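Local coordinates for protein congerin-1 (Conger myriaster, PDB 1C1L) that binds beta-galactosides as a homodimeric galectin and is held here with lactose in its sugar site, its physiological role being still unknown, at residues A[77-90]-A[100-112]. Sequence-based numbering, arbitrary orientation.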
loop_
_atom_site.group_PDB
_atom_site.type_symbol
_atom_site.label_atom_id
_atom_site.label_comp_id
_atom_site.label_asym_id
_atom_site.label_seq_id
_atom_site.Cartn_x
_atom_site.Cartn_y
_atom_site.Cartn_z
ATOM N N SER A 77 14.127 10.001 21.175
ATOM C CA SER A 77 13.177 10.962 21.686
ATOM C C SER A 77 12.380 10.246 22.753
ATOM O O SER A 77 12.097 9.053 22.615
ATOM C CB SER A 77 12.219 11.432 20.588
ATOM O OG SER A 77 11.244 12.341 21.106
ATOM N N THR A 78 11.987 10.929 23.832
ATOM C CA THR A 78 11.048 10.328 24.758
ATOM C C THR A 78 9.722 11.072 24.688
ATOM O O THR A 78 8.919 11.075 25.624
ATOM C CB THR A 78 11.580 10.356 26.194
ATOM O OG1 THR A 78 11.941 11.708 26.494
ATOM C CG2 THR A 78 12.659 9.306 26.357
ATOM N N ASN A 79 9.446 11.786 23.596
ATOM C CA ASN A 79 8.164 12.458 23.434
ATOM C C ASN A 79 7.299 11.372 22.784
ATOM O O ASN A 79 7.084 11.331 21.572
ATOM C CB ASN A 79 8.347 13.677 22.532
ATOM C CG ASN A 79 7.118 14.571 22.608
ATOM O OD1 ASN A 79 6.157 14.246 23.300
ATOM N ND2 ASN A 79 7.098 15.719 21.955
ATOM N N PHE A 80 6.899 10.420 23.620
ATOM C CA PHE A 80 6.259 9.191 23.161
ATOM C C PHE A 80 4.749 9.242 23.338
ATOM O O PHE A 80 4.274 9.421 24.457
ATOM C CB PHE A 80 6.881 8.065 23.959
ATOM C CG PHE A 80 6.635 6.654 23.450
ATOM C CD1 PHE A 80 5.462 5.966 23.778
ATOM C CD2 PHE A 80 7.640 6.017 22.722
ATOM C CE1 PHE A 80 5.312 4.635 23.386
ATOM C CE2 PHE A 80 7.481 4.682 22.336
ATOM C CZ PHE A 80 6.322 3.988 22.675
ATOM N N THR A 81 3.958 9.081 22.275
ATOM C CA THR A 81 2.520 9.247 22.393
ATOM C C THR A 81 1.680 8.039 21.991
ATOM O O THR A 81 0.446 8.093 22.065
ATOM C CB THR A 81 2.104 10.513 21.557
ATOM O OG1 THR A 81 2.523 10.314 20.207
ATOM C CG2 THR A 81 2.733 11.801 22.087
ATOM N N LEU A 82 2.297 6.952 21.525
ATOM C CA LEU A 82 1.512 5.791 21.127
ATOM C C LEU A 82 1.245 4.903 22.338
ATOM O O LEU A 82 1.957 4.962 23.348
ATOM C CB LEU A 82 2.243 5.003 20.024
ATOM C CG LEU A 82 2.624 5.736 18.725
ATOM C CD1 LEU A 82 3.142 4.725 17.708
ATOM C CD2 LEU A 82 1.412 6.444 18.128
ATOM N N SER A 83 0.249 4.039 22.208
ATOM C CA SER A 83 -0.190 3.169 23.269
ATOM C C SER A 83 -0.420 1.781 22.717
ATOM O O SER A 83 -0.838 1.573 21.573
ATOM C CB SER A 83 -1.493 3.693 23.860
ATOM O OG SER A 83 -1.458 5.096 24.095
ATOM N N ALA A 84 -0.154 0.801 23.565
ATOM C CA ALA A 84 -0.364 -0.604 23.269
ATOM C C ALA A 84 -1.807 -0.822 22.843
ATOM O O ALA A 84 -2.697 -0.179 23.409
ATOM C CB ALA A 84 -0.140 -1.438 24.499
ATOM N N GLY A 85 -2.023 -1.704 21.863
ATOM C CA GLY A 85 -3.353 -2.055 21.398
ATOM C C GLY A 85 -4.067 -0.998 20.561
ATOM O O GLY A 85 -5.203 -1.225 20.130
ATOM N N GLN A 86 -3.458 0.157 20.298
ATOM C CA GLN A 86 -4.138 1.231 19.595
ATOM C C GLN A 86 -3.847 1.238 18.103
ATOM O O GLN A 86 -2.848 0.744 17.614
ATOM C CB GLN A 86 -3.731 2.627 20.173
ATOM C CG GLN A 86 -2.410 3.247 19.643
ATOM C CD GLN A 86 -2.132 4.743 19.795
ATOM O OE1 GLN A 86 -1.822 5.229 20.872
ATOM N NE2 GLN A 86 -2.162 5.592 18.781
ATOM N N TYR A 87 -4.749 1.954 17.413
ATOM C CA TYR A 87 -4.566 2.242 16.008
ATOM C C TYR A 87 -3.530 3.375 15.940
ATOM O O TYR A 87 -3.569 4.279 16.777
ATOM C CB TYR A 87 -5.897 2.748 15.409
ATOM C CG TYR A 87 -5.731 3.175 13.958
ATOM C CD1 TYR A 87 -5.574 2.201 12.980
ATOM C CD2 TYR A 87 -5.683 4.532 13.626
ATOM C CE1 TYR A 87 -5.361 2.574 11.661
ATOM C CE2 TYR A 87 -5.471 4.909 12.302
ATOM C CZ TYR A 87 -5.311 3.918 11.334
ATOM O OH TYR A 87 -5.113 4.253 10.014
ATOM N N PHE A 88 -2.590 3.401 14.992
ATOM C CA PHE A 88 -1.645 4.495 14.849
ATOM C C PHE A 88 -1.581 4.863 13.371
ATOM O O PHE A 88 -1.915 4.053 12.497
ATOM C CB PHE A 88 -0.216 4.088 15.316
ATOM C CG PHE A 88 0.459 3.051 14.427
ATOM C CD1 PHE A 88 0.199 1.694 14.631
ATOM C CD2 PHE A 88 1.282 3.457 13.362
ATOM C CE1 PHE A 88 0.747 0.748 13.767
ATOM C CE2 PHE A 88 1.822 2.507 12.502
ATOM C CZ PHE A 88 1.552 1.151 12.701
ATOM N N GLU A 89 -1.128 6.082 13.106
ATOM C CA GLU A 89 -0.786 6.534 11.766
ATOM C C GLU A 89 0.458 7.387 11.899
ATOM O O GLU A 89 0.566 8.213 12.830
ATOM C CB GLU A 89 -1.799 7.443 11.114
ATOM C CG GLU A 89 -2.924 6.658 10.497
ATOM C CD GLU A 89 -4.054 7.465 9.876
ATOM O OE1 GLU A 89 -3.948 8.684 9.737
ATOM O OE2 GLU A 89 -5.058 6.865 9.520
ATOM N N ILE A 90 1.404 7.166 11.008
ATOM C CA ILE A 90 2.611 7.961 10.945
ATOM C C ILE A 90 2.779 8.372 9.483
ATOM O O ILE A 90 2.711 7.529 8.582
ATOM C CB ILE A 90 3.818 7.121 11.440
ATOM C CG1 ILE A 90 3.648 6.705 12.897
ATOM C CG2 ILE A 90 5.075 7.968 11.268
ATOM C CD1 ILE A 90 4.639 5.589 13.275
ATOM N N TYR A 100 10.992 13.943 7.502
ATOM C CA TYR A 100 10.035 14.637 8.332
ATOM C C TYR A 100 9.024 13.579 8.744
ATOM O O TYR A 100 8.349 12.970 7.896
ATOM C CB TYR A 100 9.378 15.742 7.518
ATOM C CG TYR A 100 10.409 16.687 6.924
ATOM C CD1 TYR A 100 10.976 17.661 7.738
ATOM C CD2 TYR A 100 10.794 16.583 5.586
ATOM C CE1 TYR A 100 11.925 18.535 7.226
ATOM C CE2 TYR A 100 11.748 17.460 5.065
ATOM C CZ TYR A 100 12.303 18.433 5.899
ATOM O OH TYR A 100 13.245 19.320 5.432
ATOM N N ILE A 101 8.903 13.351 10.046
ATOM C CA ILE A 101 8.064 12.306 10.611
ATOM C C ILE A 101 6.937 12.965 11.374
ATOM O O ILE A 101 7.146 13.693 12.354
ATOM C CB ILE A 101 8.917 11.414 11.535
ATOM C CG1 ILE A 101 10.071 10.793 10.746
ATOM C CG2 ILE A 101 8.047 10.309 12.146
ATOM C CD1 ILE A 101 11.372 10.592 11.549
ATOM N N ASP A 102 5.721 12.768 10.926
ATOM C CA ASP A 102 4.580 13.344 11.587
ATOM C C ASP A 102 3.766 12.209 12.183
ATOM O O ASP A 102 3.088 11.466 11.468
ATOM C CB ASP A 102 3.797 14.147 10.537
ATOM C CG ASP A 102 2.525 14.847 10.985
ATOM O OD1 ASP A 102 1.828 14.387 11.887
ATOM O OD2 ASP A 102 2.207 15.878 10.406
ATOM N N ILE A 103 3.789 12.088 13.511
ATOM C CA ILE A 103 2.999 11.070 14.171
ATOM C C ILE A 103 1.634 11.672 14.488
ATOM O O ILE A 103 1.511 12.782 15.018
ATOM C CB ILE A 103 3.740 10.615 15.446
ATOM C CG1 ILE A 103 5.076 10.016 15.038
ATOM C CG2 ILE A 103 2.909 9.589 16.216
ATOM C CD1 ILE A 103 6.036 9.832 16.219
ATOM N N LEU A 104 0.572 10.989 14.080
ATOM C CA LEU A 104 -0.772 11.488 14.305
ATOM C C LEU A 104 -1.030 11.572 15.795
ATOM O O LEU A 104 -0.838 10.592 16.516
ATOM C CB LEU A 104 -1.783 10.573 13.674
ATOM C CG LEU A 104 -3.234 10.973 13.817
ATOM C CD1 LEU A 104 -3.507 12.237 13.019
ATOM C CD2 LEU A 104 -4.085 9.801 13.377
ATOM N N ASP A 105 -1.498 12.748 16.198
ATOM C CA ASP A 105 -1.708 13.148 17.586
ATOM C C ASP A 105 -0.445 13.132 18.439
ATOM O O ASP A 105 -0.486 13.194 19.669
ATOM C CB ASP A 105 -2.771 12.237 18.235
ATOM C CG ASP A 105 -4.139 12.324 17.579
ATOM O OD1 ASP A 105 -4.580 13.424 17.249
ATOM O OD2 ASP A 105 -4.764 11.277 17.401
ATOM N N GLY A 106 0.701 13.131 17.773
ATOM C CA GLY A 106 1.973 13.081 18.435
ATOM C C GLY A 106 2.907 14.128 17.884
ATOM O O GLY A 106 2.466 15.113 17.292
ATOM N N PRO A 107 4.201 13.973 18.103
ATOM C CA PRO A 107 5.185 14.930 17.649
ATOM C C PRO A 107 5.531 14.809 16.177
ATOM O O PRO A 107 5.218 13.854 15.443
ATOM C CB PRO A 107 6.341 14.674 18.591
ATOM C CG PRO A 107 6.303 13.165 18.711
ATOM C CD PRO A 107 4.811 12.901 18.889
ATOM N N ASN A 108 6.220 15.853 15.777
ATOM C CA ASN A 108 6.827 15.910 14.475
ATOM C C ASN A 108 8.301 15.781 14.781
ATOM O O ASN A 108 8.820 16.454 15.685
ATOM C CB ASN A 108 6.546 17.240 13.798
ATOM C CG ASN A 108 5.059 17.394 13.563
ATOM O OD1 ASN A 108 4.481 18.450 13.781
ATOM N ND2 ASN A 108 4.332 16.376 13.137
ATOM N N LEU A 109 8.990 14.877 14.108
ATOM C CA LEU A 109 10.414 14.652 14.315
ATOM C C LEU A 109 11.126 14.815 12.986
ATOM O O LEU A 109 10.491 14.778 11.930
ATOM C CB LEU A 109 10.666 13.243 14.863
ATOM C CG LEU A 109 10.003 12.881 16.192
ATOM C CD1 LEU A 109 10.078 11.394 16.477
ATOM C CD2 LEU A 109 10.690 13.680 17.279
ATOM N N GLU A 110 12.430 15.062 12.983
ATOM C CA GLU A 110 13.222 15.140 11.769
ATOM C C GLU A 110 14.362 14.180 11.964
ATOM O O GLU A 110 14.749 13.909 13.104
ATOM C CB GLU A 110 13.833 16.487 11.554
ATOM C CG GLU A 110 12.784 17.505 11.185
ATOM C CD GLU A 110 13.266 18.945 11.150
ATOM O OE1 GLU A 110 14.449 19.216 11.354
ATOM O OE2 GLU A 110 12.434 19.813 10.918
ATOM N N PHE A 111 14.891 13.684 10.864
ATOM C CA PHE A 111 16.018 12.771 10.915
ATOM C C PHE A 111 16.825 13.036 9.653
ATOM O O PHE A 111 16.201 13.331 8.628
ATOM C CB PHE A 111 15.512 11.322 10.943
ATOM C CG PHE A 111 16.618 10.285 11.099
ATOM C CD1 PHE A 111 17.251 10.107 12.330
ATOM C CD2 PHE A 111 16.996 9.508 10.004
ATOM C CE1 PHE A 111 18.269 9.155 12.457
ATOM C CE2 PHE A 111 18.013 8.561 10.139
ATOM C CZ PHE A 111 18.648 8.386 11.364
ATOM N N PRO A 112 18.159 12.996 9.606
ATOM C CA PRO A 112 18.902 13.246 8.387
ATOM C C PRO A 112 18.628 12.219 7.306
ATOM O O PRO A 112 18.375 11.042 7.570
ATOM C CB PRO A 112 20.357 13.279 8.815
ATOM C CG PRO A 112 20.384 12.520 10.115
ATOM C CD PRO A 112 19.050 12.866 10.755
HETATM O O HOH W 1 -0.153 9.882 19.127
HETATM O O HOH W 2 -1.126 7.880 15.799
#
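Ile-90 and Ile-103 pair across the two strands as an antiparallel non-hydrogen-bonded pair, their side chains alongside each other on the inner face of their sheet, with CG1 of Ile-90 4.2 Å from CG1 of Ile-103. With CG1 beside the backbone nitrogen (chi1 -62°), the CG2 branch of Ile-90 lies opposite that nitrogen and meets CG2 of Ile-101 at 3.9 Å. One residue along, Leu-104 N donates to Glu-89 O (3.0 Å, nearly straight at 167°), and the two side chains run alongside each other on the outer face, CD2 of Leu-104 lying 3.8 Å from OE1 of Glu-89. That carboxylate is steadied by Tyr-87 OH, which donates to the anti lone pair of OE2. Past the end of strand 98-103, two waters fill in between the segments: both donate to Leu-104 O, one accepting from Glu-89 N, the other bonded to Thr-81 OG1. Pro-107 then packs its ring on the loop between strands 75-77 and 87-94, CG 3.5 Å from Asn-79 O. The type II turn 103-106 joins strand 98-103 to edge strand 108-112, while strand 18-24 flanks 87-94 on its other side; Ile-101 and Ile-103 reach strand 41-52 of the opposing sheet in the galectin beta-sandwich.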